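PDB 3BR8: acylphosphatase from Bacillus subtilis, which catalyses the hydrolysis of acyl phosphates to a carboxylate and inorganic phosphate. Local coordinates for residues R18-Q22 with F86-Y90; E24-L30 with A52-F56; Q3-D9 with R41-E47. All coordinates share one frame; numbering follows the deposited sequence.

Interaction 1: residues R18-Q22 with F86-Y90; sequences RYFVQ and FSIVY. With PO4 (phosphate ion), chain B.
Arg18, an active-site residue, lies across Ile88 at about a right angle, its CD 3.9 Å from Ile88 CG2. The arginine chain bends at chi3 (-61°), which brings NE to the bound phosphate. Arg18 NE donates to phosphate O4 at 2.7 Å, with O4 at the edge of the guanidinium and in its plane. The backbone Arg18 N reaches the same oxygen, so one residue grips O4 twice. The loop amides of Gly14, Val15, Gly16 and Phe17, with Asn36 ND2, complete the phosphate site. Beyond Ile88, Arg18 NH1 meets Tyr90 CE2 at 3.6 Å, the guanidinium and ring planes 78° apart. One water links Arg18 NH1 to Val89 O, and a second joins Arg18 NH2 and Tyr90 OH.

Further along the helix, Gln22 stretches out with CG anti to its backbone N (chi1 -177°). This carries NE2 to Phe86 O at 3.3 Å, a long but nearly straight bond. Phe86 O lies in the Gln22 amide plane, and NE2 is tilted somewhat from the Phe86 carbonyl plane. Val21 CG1 packs on Phe86 CZ at 3.9 Å. A methionine in place of Arg18 would probably leave phosphate O4 without its side-chain donor and both waters without their arginine partner. The chemistry is that of an anion pocket: Arg18 NE holds the phosphate oxygen, while NH1 and NH2 are tied through waters to Val89 and Tyr90, which probably limits their movement.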
loop_
_atom_site.group_PDB
_atom_site.type_symbol
_atom_site.label_atom_id
_atom_site.label_comp_id
_atom_site.label_asym_id
_atom_site.label_seq_id
_atom_site.Cartn_x
_atom_site.Cartn_y
_atom_site.Cartn_z
ATOM N N ARG A 18 -1.201 -4.933 -7.117
ATOM C CA ARG A 18 -1.673 -3.558 -7.140
ATOM C C ARG A 18 -3.188 -3.489 -6.968
ATOM O O ARG A 18 -3.684 -2.689 -6.188
ATOM C CB ARG A 18 -1.197 -2.824 -8.396
ATOM C CG ARG A 18 0.328 -2.635 -8.442
ATOM C CD ARG A 18 0.793 -2.140 -9.800
ATOM N NE ARG A 18 0.455 -3.108 -10.842
ATOM C CZ ARG A 18 0.658 -2.921 -12.144
ATOM N NH1 ARG A 18 1.222 -1.804 -12.594
ATOM N NH2 ARG A 18 0.300 -3.868 -13.005
ATOM N N TYR A 19 -3.915 -4.347 -7.683
ATOM C CA TYR A 19 -5.365 -4.458 -7.521
ATOM C C TYR A 19 -5.744 -4.778 -6.069
ATOM O O TYR A 19 -6.656 -4.161 -5.504
ATOM C CB TYR A 19 -5.920 -5.536 -8.456
ATOM C CG TYR A 19 -7.299 -6.023 -8.069
ATOM C CD1 TYR A 19 -8.451 -5.322 -8.445
ATOM C CD2 TYR A 19 -7.454 -7.179 -7.300
ATOM C CE1 TYR A 19 -9.719 -5.779 -8.069
ATOM C CE2 TYR A 19 -8.703 -7.627 -6.908
ATOM C CZ TYR A 19 -9.825 -6.923 -7.287
ATOM O OH TYR A 19 -11.052 -7.379 -6.897
ATOM N N PHE A 20 -5.072 -5.758 -5.467
ATOM C CA PHE A 20 -5.357 -6.139 -4.091
ATOM C C PHE A 20 -5.164 -4.972 -3.130
ATOM O O PHE A 20 -6.024 -4.708 -2.285
ATOM C CB PHE A 20 -4.481 -7.324 -3.680
ATOM C CG PHE A 20 -4.493 -7.584 -2.208
ATOM C CD1 PHE A 20 -5.630 -8.098 -1.593
ATOM C CD2 PHE A 20 -3.388 -7.283 -1.428
ATOM C CE1 PHE A 20 -5.667 -8.326 -0.228
ATOM C CE2 PHE A 20 -3.421 -7.507 -0.058
ATOM C CZ PHE A 20 -4.563 -8.027 0.541
ATOM N N VAL A 21 -4.032 -4.285 -3.253
ATOM C CA VAL A 21 -3.743 -3.144 -2.387
ATOM C C VAL A 21 -4.805 -2.060 -2.573
ATOM O O VAL A 21 -5.272 -1.475 -1.601
ATOM C CB VAL A 21 -2.344 -2.577 -2.671
ATOM C CG1 VAL A 21 -2.125 -1.230 -1.970
ATOM C CG2 VAL A 21 -1.273 -3.566 -2.246
ATOM N N GLN A 22 -5.197 -1.804 -3.817
ATOM C CA GLN A 22 -6.224 -0.797 -4.079
ATOM C C GLN A 22 -7.578 -1.152 -3.448
ATOM O O GLN A 22 -8.265 -0.279 -2.887
ATOM C CB GLN A 22 -6.382 -0.576 -5.580
ATOM C CG GLN A 22 -7.379 0.498 -5.971
ATOM C CD GLN A 22 -7.566 0.518 -7.451
ATOM O OE1 GLN A 22 -7.782 -0.527 -8.065
ATOM N NE2 GLN A 22 -7.443 1.694 -8.056
ATOM N N PHE A 86 -7.567 6.524 -4.244
ATOM C CA PHE A 86 -6.429 5.639 -4.216
ATOM C C PHE A 86 -6.244 5.048 -5.606
ATOM O O PHE A 86 -7.112 4.326 -6.123
ATOM C CB PHE A 86 -6.583 4.551 -3.156
ATOM C CG PHE A 86 -5.303 3.838 -2.877
ATOM C CD1 PHE A 86 -4.470 4.243 -1.838
ATOM C CD2 PHE A 86 -4.901 2.782 -3.698
ATOM C CE1 PHE A 86 -3.281 3.584 -1.607
ATOM C CE2 PHE A 86 -3.718 2.126 -3.476
ATOM C CZ PHE A 86 -2.908 2.516 -2.431
ATOM N N SER A 87 -5.101 5.352 -6.203
ATOM C CA SER A 87 -4.882 5.017 -7.596
ATOM C C SER A 87 -3.785 3.992 -7.788
ATOM O O SER A 87 -2.827 3.944 -7.015
ATOM C CB SER A 87 -4.511 6.287 -8.356
ATOM O OG SER A 87 -5.579 7.207 -8.313
ATOM N N ILE A 88 -3.933 3.173 -8.828
ATOM C CA ILE A 88 -2.818 2.410 -9.366
ATOM C C ILE A 88 -2.136 3.350 -10.356
ATOM O O ILE A 88 -2.746 3.748 -11.355
ATOM C CB ILE A 88 -3.269 1.088 -10.059
ATOM C CG1 ILE A 88 -3.956 0.148 -9.056
ATOM C CG2 ILE A 88 -2.080 0.397 -10.751
ATOM C CD1 ILE A 88 -4.594 -1.116 -9.681
ATOM N N VAL A 89 -0.878 3.693 -10.100
ATOM C CA VAL A 89 -0.191 4.738 -10.849
ATOM C C VAL A 89 1.023 4.175 -11.556
ATOM O O VAL A 89 1.562 3.127 -11.206
ATOM C CB VAL A 89 0.232 5.981 -10.000
ATOM C CG1 VAL A 89 -0.980 6.651 -9.340
ATOM C CG2 VAL A 89 1.284 5.624 -8.969
ATOM N N TYR A 90 1.414 4.918 -12.602
ATOM C CA TYR A 90 2.505 4.580 -13.506
ATOM C C TYR A 90 3.492 5.753 -13.589
ATOM O O TYR A 90 4.560 5.654 -14.194
ATOM C CB TYR A 90 1.936 4.283 -14.896
ATOM C CG TYR A 90 0.987 3.107 -14.929
ATOM C CD1 TYR A 90 -0.395 3.279 -14.791
ATOM C CD2 TYR A 90 1.476 1.816 -15.106
ATOM C CE1 TYR A 90 -1.262 2.176 -14.820
ATOM C CE2 TYR A 90 0.629 0.722 -15.138
ATOM C CZ TYR A 90 -0.728 0.901 -14.997
ATOM O OH TYR A 90 -1.533 -0.216 -15.032
HETATM P P PO4 B . 0.675 -6.827 -10.474
HETATM O O1 PO4 B . 1.093 -7.536 -9.186
HETATM O O2 PO4 B . -0.150 -7.852 -11.222
HETATM O O3 PO4 B . 1.944 -6.464 -11.229
HETATM O O4 PO4 B . -0.191 -5.636 -10.091
HETATM O O HOH W 1 2.694 0.495 -11.426
HETATM O O HOH W 2 -0.793 -3.032 -15.799
#

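Interaction 2: residues E24-L30 with A52-F56; sequences EADKRKL and ALQSF
Leu30 and Phe56 meet where helix 17-27, ended by a Schellman motif, packs beside helix 50-62 on one face of the acylphosphatase alpha/beta sandwich. Lys29, with positive phi, is the C-prime residue of that motif; Leu30 N bonds to Ala25 O and Lys29 N to Asp26 O. The turn sends Leu30 back toward the second helix.

The apolar contacts centre on Leu30 and Phe56. Leu30 CD1 sits over one face of the Phe56 ring, 3.8 Å from its centroid, in a CH-pi contact. Its other branch, CD2, touches Ala52 CB and Leu53 CD2. Ala25 CB packs against Phe56 CE1 at 3.9 Å, while Glu24 CB and Arg28 CD lie at the ring edge. The Phe56 ring swings away from its own backbone N (chi1 176°) and also reaches Ile6, Ile44 and Ala46 of the sheet.

The polar contacts run through Arg28. Its NE and NH2 grip Glu24 OE1 side-on in a salt bridge, with OE1 at the edge of the guanidinium and close to its plane. Two bonds to one oxygen probably fix the rotation of the guanidinium. Ser55 OG is also hydrogen-bonded to Asn51 O. Arg28 NH1 makes only a weak bond to Ser55 OG, 3.0 Å long and bent to 122°.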
loop_
_atom_site.group_PDB
_atom_site.type_symbol
_atom_site.label_atom_id
_atom_site.label_comp_id
_atom_site.label_asym_id
_atom_site.label_seq_id
_atom_site.Cartn_x
_atom_site.Cartn_y
_atom_site.Cartn_z
ATOM N N GLU A 24 -8.034 -3.005 -0.810
ATOM C CA GLU A 24 -7.882 -2.837 0.635
ATOM C C GLU A 24 -7.897 -1.369 1.021
ATOM O O GLU A 24 -8.508 -0.988 2.024
ATOM C CB GLU A 24 -6.592 -3.497 1.119
ATOM C CG GLU A 24 -6.711 -4.989 1.310
ATOM C CD GLU A 24 -7.732 -5.394 2.377
ATOM O OE1 GLU A 24 -7.866 -4.740 3.437
ATOM O OE2 GLU A 24 -8.373 -6.428 2.155
ATOM N N ALA A 25 -7.193 -0.540 0.259
ATOM C CA ALA A 25 -7.152 0.891 0.537
ATOM C C ALA A 25 -8.537 1.536 0.414
ATOM O O ALA A 25 -8.929 2.324 1.276
ATOM C CB ALA A 25 -6.182 1.568 -0.387
ATOM N N ASP A 26 -9.282 1.186 -0.630
ATOM C CA ASP A 26 -10.633 1.723 -0.777
ATOM C C ASP A 26 -11.557 1.234 0.337
ATOM O O ASP A 26 -12.317 2.019 0.901
ATOM C CB ASP A 26 -11.221 1.377 -2.139
ATOM C CG ASP A 26 -10.657 2.219 -3.281
ATOM O OD1 ASP A 26 -10.057 3.292 -3.045
ATOM O OD2 ASP A 26 -10.866 1.806 -4.442
ATOM N N LYS A 27 -11.484 -0.055 0.661
ATOM C CA LYS A 27 -12.257 -0.593 1.771
ATOM C C LYS A 27 -12.003 0.232 3.028
ATOM O O LYS A 27 -12.941 0.561 3.755
ATOM C CB LYS A 27 -11.878 -2.054 2.027
ATOM C CG LYS A 27 -12.409 -2.607 3.349
ATOM C CD LYS A 27 -12.030 -4.061 3.561
ATOM C CE LYS A 27 -12.323 -4.484 4.986
ATOM N NZ LYS A 27 -12.319 -5.965 5.089
ATOM N N ARG A 28 -10.733 0.552 3.275
ATOM C CA ARG A 28 -10.318 1.245 4.482
ATOM C C ARG A 28 -10.318 2.766 4.343
ATOM O O ARG A 28 -9.885 3.474 5.246
ATOM C CB ARG A 28 -8.966 0.697 4.947
ATOM C CG ARG A 28 -9.046 -0.790 5.209
ATOM C CD ARG A 28 -7.737 -1.426 5.686
ATOM N NE ARG A 28 -7.921 -2.872 5.603
ATOM C CZ ARG A 28 -8.561 -3.615 6.504
ATOM N NH1 ARG A 28 -8.985 -3.102 7.660
ATOM N NH2 ARG A 28 -8.766 -4.905 6.236
ATOM N N LYS A 29 -10.851 3.254 3.225
ATOM C CA LYS A 29 -11.011 4.693 2.937
ATOM C C LYS A 29 -9.697 5.475 3.044
ATOM O O LYS A 29 -9.649 6.581 3.576
ATOM C CB LYS A 29 -12.158 5.319 3.760
ATOM C CG LYS A 29 -13.495 4.612 3.527
ATOM C CD LYS A 29 -14.649 5.251 4.315
ATOM C CE LYS A 29 -15.939 4.443 4.198
ATOM N NZ LYS A 29 -17.101 5.159 4.843
ATOM N N LEU A 30 -8.634 4.874 2.523
ATOM C CA LEU A 30 -7.319 5.495 2.493
ATOM C C LEU A 30 -7.070 6.135 1.135
ATOM O O LEU A 30 -7.532 5.633 0.109
ATOM C CB LEU A 30 -6.247 4.441 2.785
ATOM C CG LEU A 30 -6.381 3.721 4.124
ATOM C CD1 LEU A 30 -5.340 2.618 4.203
ATOM C CD2 LEU A 30 -6.223 4.702 5.269
ATOM N N ALA A 52 -7.335 2.605 10.455
ATOM C CA ALA A 52 -7.361 2.174 9.066
ATOM C C ALA A 52 -5.961 1.870 8.526
ATOM O O ALA A 52 -5.751 0.849 7.865
ATOM C CB ALA A 52 -8.073 3.234 8.206
ATOM N N LEU A 53 -5.000 2.747 8.817
ATOM C CA LEU A 53 -3.642 2.551 8.350
ATOM C C LEU A 53 -2.991 1.325 8.965
ATOM O O LEU A 53 -2.323 0.557 8.270
ATOM C CB LEU A 53 -2.775 3.780 8.646
ATOM C CG LEU A 53 -2.930 5.001 7.738
ATOM C CD1 LEU A 53 -2.139 6.162 8.304
ATOM C CD2 LEU A 53 -2.493 4.701 6.301
ATOM N N GLN A 54 -3.149 1.141 10.275
ATOM C CA GLN A 54 -2.543 -0.007 10.940
ATOM C C GLN A 54 -3.124 -1.317 10.430
ATOM O O GLN A 54 -2.384 -2.257 10.134
ATOM C CB GLN A 54 -2.724 0.098 12.452
ATOM C CG GLN A 54 -2.076 -1.050 13.217
ATOM C CD GLN A 54 -2.204 -0.919 14.717
ATOM O OE1 GLN A 54 -2.173 -1.919 15.439
ATOM N NE2 GLN A 54 -2.337 0.310 15.202
ATOM N N SER A 55 -4.453 -1.391 10.340
ATOM C CA SER A 55 -5.096 -2.590 9.821
ATOM C C SER A 55 -4.762 -2.820 8.341
ATOM O O SER A 55 -4.609 -3.968 7.918
ATOM C CB SER A 55 -6.611 -2.558 10.077
ATOM O OG SER A 55 -7.249 -1.463 9.444
ATOM N N PHE A 56 -4.614 -1.744 7.569
ATOM C CA PHE A 56 -4.166 -1.848 6.169
ATOM C C PHE A 56 -2.795 -2.520 6.043
ATOM O O PHE A 56 -2.621 -3.408 5.200
ATOM C CB PHE A 56 -4.141 -0.444 5.575
ATOM C CG PHE A 56 -3.618 -0.343 4.158
ATOM C CD1 PHE A 56 -4.348 -0.828 3.076
ATOM C CD2 PHE A 56 -2.440 0.356 3.899
ATOM C CE1 PHE A 56 -3.873 -0.664 1.777
ATOM C CE2 PHE A 56 -1.967 0.524 2.598
ATOM C CZ PHE A 56 -2.690 0.021 1.534
#

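Interaction 3: residues Q3-D9 with R41-E47; sequences QYRIIVD and RVEILAE
Ile6 and Ile44 face each other as a hydrogen-bonded pair of two antiparallel strands, CB to CB 4.0 Å. Their side chains lie on the same face of the sheet as Tyr4, Val8, Val42 and Ala46. Val8 crosses Ile44 obliquely, its CG2 3.9 Å from Ile44 CD1. CG2 stands beside the backbone N of Val8, the position left when CG1 is anti to that N (chi1 -170°). Val8 CB also meets Val42 CB, at 4.3 Å. Six backbone bonds hold the strands in register, paired between Tyr4 and Ala46, Ile6 and Ile44, and Val8 and Val42. Ile6 N to Ile44 O, at 2.8 Å, is one of them.

The other face carries Gln3, Arg5, Ile7, Glu43, Leu45 and Glu47. Leu45 lies across Gln3 at about a right angle, with CD2 pressed close to Gln3 CG. The same methyl meets Arg5 CG at 3.7 Å. Glu47 has two conformers. In one of them it runs beside Gln3 and points the same way, the flat ends nearly coplanar (16° apart), and its carboxylate accepts from the backbone N of Glu81. At the opposite end, Arg41 bends at chi3 (-65°) and lays CD against Ile7 CG2 at 3.7 Å. Its guanidinium forms a salt bridge with Asp39.

Both strands are interior, 42-48 in the middle of the sheet. Strand 68-77 flanks 2-9 and strand 31-36 flanks 42-48. Helix 50-62 packs on the Ile6 and Ile44 face through Leu53, Phe56 and Val57. Helix 17-27 packs on the same face, with Val21 on Ile44.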
loop_
_atom_site.group_PDB
_atom_site.type_symbol
_atom_site.label_atom_id
_atom_site.label_comp_id
_atom_site.label_asym_id
_atom_site.label_seq_id
_atom_site.Cartn_x
_atom_site.Cartn_y
_atom_site.Cartn_z
ATOM N N GLN A 3 0.343 9.808 7.201
ATOM C CA GLN A 3 0.752 9.261 5.912
ATOM C C GLN A 3 1.779 8.159 6.156
ATOM O O GLN A 3 2.782 8.380 6.851
ATOM C CB GLN A 3 1.367 10.361 5.026
ATOM C CG GLN A 3 1.803 9.909 3.630
ATOM C CD GLN A 3 2.590 10.970 2.867
ATOM O OE1 GLN A 3 2.014 11.819 2.190
ATOM N NE2 GLN A 3 3.919 10.896 2.942
ATOM N N TYR A 4 1.543 6.985 5.573
ATOM C CA TYR A 4 2.563 5.940 5.542
ATOM C C TYR A 4 3.154 5.801 4.148
ATOM O O TYR A 4 2.429 5.776 3.153
ATOM C CB TYR A 4 1.983 4.575 5.932
ATOM C CG TYR A 4 1.696 4.320 7.390
ATOM C CD1 TYR A 4 1.037 3.161 7.765
ATOM C CD2 TYR A 4 2.088 5.213 8.392
ATOM C CE1 TYR A 4 0.762 2.890 9.077
ATOM C CE2 TYR A 4 1.819 4.946 9.727
ATOM C CZ TYR A 4 1.149 3.781 10.057
ATOM O OH TYR A 4 0.873 3.511 11.374
ATOM N N ARG A 5 4.474 5.668 4.109
ATOM C CA ARG A 5 5.198 5.216 2.928
ATOM C C ARG A 5 5.608 3.770 3.161
ATOM O O ARG A 5 6.414 3.484 4.051
ATOM C CB ARG A 5 6.434 6.075 2.704
ATOM C CG ARG A 5 6.125 7.477 2.301
ATOM C CD ARG A 5 7.419 8.203 2.112
ATOM N NE ARG A 5 7.223 9.588 1.724
ATOM C CZ ARG A 5 8.225 10.422 1.464
ATOM N NH1 ARG A 5 9.484 10.003 1.559
ATOM N NH2 ARG A 5 7.971 11.674 1.116
ATOM N N ILE A 6 5.050 2.863 2.367
ATOM C CA ILE A 6 5.244 1.426 2.534
ATOM C C ILE A 6 5.958 0.874 1.307
ATOM O O ILE A 6 5.539 1.144 0.182
ATOM C CB ILE A 6 3.874 0.710 2.730
ATOM C CG1 ILE A 6 3.089 1.325 3.905
ATOM C CG2 ILE A 6 4.054 -0.801 2.888
ATOM C CD1 ILE A 6 1.591 1.035 3.874
ATOM N N ILE A 7 7.041 0.129 1.525
ATOM C CA ILE A 7 7.704 -0.585 0.432
ATOM C C ILE A 7 7.610 -2.076 0.729
ATOM O O ILE A 7 7.993 -2.533 1.820
ATOM C CB ILE A 7 9.179 -0.164 0.252
ATOM C CG1 ILE A 7 9.279 1.333 -0.079
ATOM C CG2 ILE A 7 9.835 -0.991 -0.854
ATOM C CD1 ILE A 7 10.696 1.906 -0.127
ATOM N N VAL A 8 7.072 -2.818 -0.237
ATOM C CA VAL A 8 6.863 -4.249 -0.096
ATOM C C VAL A 8 7.831 -4.994 -1.009
ATOM O O VAL A 8 8.003 -4.619 -2.177
ATOM C CB VAL A 8 5.414 -4.629 -0.500
ATOM C CG1 VAL A 8 5.104 -6.065 -0.126
ATOM C CG2 VAL A 8 4.394 -3.678 0.150
ATOM N N ASP A 9 8.453 -6.045 -0.483
ATOM C CA ASP A 9 9.311 -6.888 -1.293
ATOM C C ASP A 9 8.894 -8.350 -1.184
ATOM O O ASP A 9 8.161 -8.731 -0.265
ATOM C CB ASP A 9 10.782 -6.710 -0.895
ATOM C CG ASP A 9 11.749 -7.182 -1.972
ATOM O OD1 ASP A 9 11.344 -7.422 -3.131
ATOM O OD2 ASP A 9 12.942 -7.312 -1.645
ATOM N N ARG A 41 10.034 -4.341 -6.355
ATOM C CA ARG A 41 9.305 -3.925 -5.163
ATOM C C ARG A 41 8.046 -3.149 -5.518
ATOM O O ARG A 41 7.868 -2.708 -6.657
ATOM C CB ARG A 41 10.204 -3.096 -4.260
ATOM C CG ARG A 41 11.400 -3.872 -3.730
ATOM C CD ARG A 41 12.247 -3.008 -2.827
ATOM N NE ARG A 41 12.836 -1.901 -3.573
ATOM C CZ ARG A 41 13.555 -0.920 -3.034
ATOM N NH1 ARG A 41 13.763 -0.880 -1.724
ATOM N NH2 ARG A 41 14.053 0.031 -3.811
ATOM N N VAL A 42 7.180 -2.994 -4.521
ATOM C CA VAL A 42 5.927 -2.266 -4.699
ATOM C C VAL A 42 5.907 -1.116 -3.696
ATOM O O VAL A 42 6.149 -1.320 -2.499
ATOM C CB VAL A 42 4.703 -3.196 -4.494
ATOM C CG1 VAL A 42 3.404 -2.409 -4.574
ATOM C CG2 VAL A 42 4.710 -4.314 -5.536
ATOM N N GLU A 43 5.661 0.092 -4.195
ATOM C CA GLU A 43 5.553 1.258 -3.335
ATOM C C GLU A 43 4.081 1.589 -3.094
ATOM O O GLU A 43 3.254 1.494 -4.001
ATOM C CB GLU A 43 6.332 2.457 -3.915
ATOM C CG GLU A 43 5.575 3.321 -4.897
ATOM C CD GLU A 43 6.336 4.562 -5.304
ATOM O OE1 GLU A 43 7.565 4.469 -5.487
ATOM O OE2 GLU A 43 5.699 5.620 -5.468
ATOM N N ILE A 44 3.765 1.950 -1.855
ATOM C CA ILE A 44 2.409 2.292 -1.461
ATOM C C ILE A 44 2.473 3.556 -0.615
ATOM O O ILE A 44 3.181 3.583 0.399
ATOM C CB ILE A 44 1.759 1.180 -0.597
ATOM C CG1 ILE A 44 1.760 -0.192 -1.293
ATOM C CG2 ILE A 44 0.335 1.592 -0.210
ATOM C CD1 ILE A 44 1.363 -1.356 -0.372
ATOM N N LEU A 45 1.757 4.597 -1.041
ATOM C CA LEU A 45 1.570 5.782 -0.220
ATOM C C LEU A 45 0.126 5.749 0.252
ATOM O O LEU A 45 -0.789 5.670 -0.575
ATOM C CB LEU A 45 1.848 7.044 -1.041
ATOM C CG LEU A 45 1.924 8.391 -0.331
ATOM C CD1 LEU A 45 0.549 9.025 -0.075
ATOM C CD2 LEU A 45 2.774 8.294 0.922
ATOM N N ALA A 46 -0.085 5.774 1.567
ATOM C CA ALA A 46 -1.443 5.707 2.097
ATOM C C ALA A 46 -1.639 6.742 3.200
ATOM O O ALA A 46 -0.793 6.870 4.088
ATOM C CB ALA A 46 -1.747 4.313 2.615
ATOM N N GLU A 47 -2.762 7.451 3.153
ATOM C CA GLU A 47 -3.104 8.538 4.065
ATOM C C GLU A 47 -4.494 8.236 4.640
ATOM O O GLU A 47 -5.422 7.960 3.922
ATOM C CB GLU A 47 -3.125 9.902 3.357
ATOM C CG GLU A 47 -1.811 10.322 2.684
ATOM C CD GLU A 47 -1.836 11.725 2.072
ATOM O OE1 GLU A 47 -2.925 12.333 1.957
ATOM O OE2 GLU A 47 -0.752 12.233 1.710
#

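In the fold
Parts of all three contacts meet in the apolar core between the sheet and its two helices. Helix 17-27 serves both interaction 1 and interaction 2, whose centres lie 12 Å apart. Phe86 CG touches Ala25 CB at 3.5 Å between them. Interaction 3 supplies the sheet floor: Val21 CG1 rests on Ile44 CD1 at 3.8 Å, and Phe56 CE2 on Ile44 CG2 at 3.8 Å. Ile44 thus meets both helices. The active site lies at the phosphate end of interaction 1. There the side chains of Arg18 and Asn36 are about 3 Å apart at their nearest, and that of Val42, from interaction 3, is about 4 Å from Asn36. Interaction 2 is more remote, with Ala25 about 10 Å from Arg18 between side chains.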